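Local structure of RNA polymerase ECF-subfamily sigma factor (Streptomyces venezuelae, 6DXO) at residues I131-L134 against Q135-V139. The protein probably directs RNA polymerase to specific promoters, is involved in aerial mycelium formation, and is bound by the anti-sigma factor RsbN, which probably holds it inactive. Numbering follows the deposited sequence.
Sequences IKTL and QYRAV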
loop_
_atom_site.group_PDB
_atom_site.type_symbol
_atom_site.label_atom_id
_atom_site.label_comp_id
_atom_site.label_asym_id
_atom_site.label_seq_id
_atom_site.Cartn_x
_atom_site.Cartn_y
_atom_site.Cartn_z
ATOM N N ILE A 131 21.644 17.824 0.225
ATOM C CA ILE A 131 21.306 16.511 -0.340
ATOM C C ILE A 131 22.554 15.630 -0.487
ATOM O O ILE A 131 22.530 14.443 -0.179
ATOM C CB ILE A 131 20.551 16.604 -1.701
ATOM C CG1 ILE A 131 19.232 17.369 -1.551
ATOM C CG2 ILE A 131 20.312 15.198 -2.298
ATOM C CD1 ILE A 131 18.288 16.801 -0.512
ATOM N N LYS A 132 23.661 16.206 -0.951
ATOM C CA LYS A 132 24.876 15.409 -1.075
ATOM C C LYS A 132 25.324 14.880 0.287
ATOM O O LYS A 132 25.742 13.730 0.404
ATOM C CB LYS A 132 25.990 16.204 -1.752
ATOM C CG LYS A 132 25.783 16.396 -3.236
ATOM C CD LYS A 132 26.920 17.197 -3.849
ATOM C CE LYS A 132 26.583 17.604 -5.274
ATOM N NZ LYS A 132 27.730 18.269 -5.941
ATOM N N THR A 133 25.246 15.726 1.311
ATOM C CA THR A 133 25.560 15.289 2.664
ATOM C C THR A 133 24.591 14.194 3.114
ATOM O O THR A 133 24.997 13.168 3.666
ATOM C CB THR A 133 25.491 16.460 3.657
ATOM O OG1 THR A 133 26.492 17.427 3.315
ATOM C CG2 THR A 133 25.735 15.970 5.076
ATOM N N LEU A 134 23.307 14.422 2.866
ATOM C CA LEU A 134 22.257 13.527 3.341
ATOM C C LEU A 134 22.328 12.143 2.715
ATOM O O LEU A 134 22.144 11.131 3.400
ATOM C CB LEU A 134 20.881 14.156 3.095
ATOM C CG LEU A 134 19.651 13.401 3.593
ATOM C CD1 LEU A 134 19.832 12.944 5.041
ATOM C CD2 LEU A 134 18.408 14.272 3.441
ATOM N N GLN A 135 22.588 12.085 1.414
ATOM C CA GLN A 135 22.660 10.803 0.738
ATOM C C GLN A 135 23.889 10.036 1.192
ATOM O O GLN A 135 23.886 8.809 1.225
ATOM C CB GLN A 135 22.671 10.981 -0.780
ATOM C CG GLN A 135 23.972 11.531 -1.350
ATOM C CD GLN A 135 23.882 11.719 -2.844
ATOM O OE1 GLN A 135 22.853 11.424 -3.453
ATOM N NE2 GLN A 135 24.959 12.203 -3.447
ATOM N N TYR A 136 24.941 10.767 1.556
ATOM C CA TYR A 136 26.136 10.120 2.064
ATOM C C TYR A 136 25.866 9.492 3.428
ATOM O O TYR A 136 26.215 8.335 3.671
ATOM C CB TYR A 136 27.324 11.095 2.124
ATOM C CG TYR A 136 28.515 10.494 2.827
ATOM C CD1 TYR A 136 29.223 9.445 2.254
ATOM C CD2 TYR A 136 28.913 10.953 4.077
ATOM C CE1 TYR A 136 30.301 8.874 2.897
ATOM C CE2 TYR A 136 29.996 10.387 4.729
ATOM C CZ TYR A 136 30.685 9.350 4.133
ATOM O OH TYR A 136 31.758 8.778 4.774
ATOM N N ARG A 137 25.228 10.251 4.314
ATOM C CA ARG A 137 24.956 9.776 5.664
ATOM C C ARG A 137 23.954 8.633 5.628
ATOM O O ARG A 137 23.994 7.732 6.465
ATOM C CB ARG A 137 24.431 10.914 6.546
ATOM C CG ARG A 137 25.477 11.973 6.879
ATOM C CD ARG A 137 24.858 13.180 7.572
ATOM N NE ARG A 137 25.867 14.150 8.001
ATOM C CZ ARG A 137 25.593 15.380 8.430
ATOM N NH1 ARG A 137 24.338 15.808 8.483
ATOM N NH2 ARG A 137 26.576 16.189 8.799
ATOM N N ALA A 138 23.065 8.667 4.642
ATOM C CA ALA A 138 22.027 7.647 4.521
ATOM C C ALA A 138 22.597 6.304 4.086
ATOM O O ALA A 138 22.268 5.264 4.667
ATOM C CB ALA A 138 20.925 8.108 3.567
ATOM N N VAL A 139 23.446 6.319 3.065
ATOM C CA VAL A 139 24.039 5.082 2.576
ATOM C C VAL A 139 25.052 4.520 3.578
ATOM O O VAL A 139 25.229 3.304 3.678
ATOM C CB VAL A 139 24.699 5.266 1.194
ATOM C CG1 VAL A 139 25.254 3.945 0.699
ATOM C CG2 VAL A 139 23.692 5.830 0.193
#
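Gln135 N donates to Ile131 O at 2.8 Å, the shortest of four successive i to i+4 backbone bonds that carry one helix through these residues. Arg137 N to Thr133 O and Ala138 N to Leu134 O follow, whereas Tyr136 N to Lys132 O stretches to 3.3 Å. Gln135 sets CG between its own backbone N and carbonyl carbon (chi1 73°), which swings the chain back along the helix until CG lies 3.3 Å from Lys132 O; the extended remainder delivers OE1 to Arg110 NE, a hydrogen bond to helix 101-112. On the more exposed side Thr133 and Arg137 run side by side, the arginine long enough to lay its guanidinium beside the threonine. Methyl CG2 of Thr133 sits over the centre of one guanidinium face, 3.4 Å from Arg137 CZ, an apolar cover. On the buried side the short methyl of Ala138 lets helix 101-112 come close, at Gln103 and Val107, while branched Leu134 fills the contact with Gln103, Cys106 and Met124; Ile131 packs on Val117, Thr120 and Ala121. Helices 117-124 and 128-144 form the helix-turn-helix pair of sigma-70 region 4, helix 128-144 probably being the recognition helix, with helix 101-112 packed against its buried side.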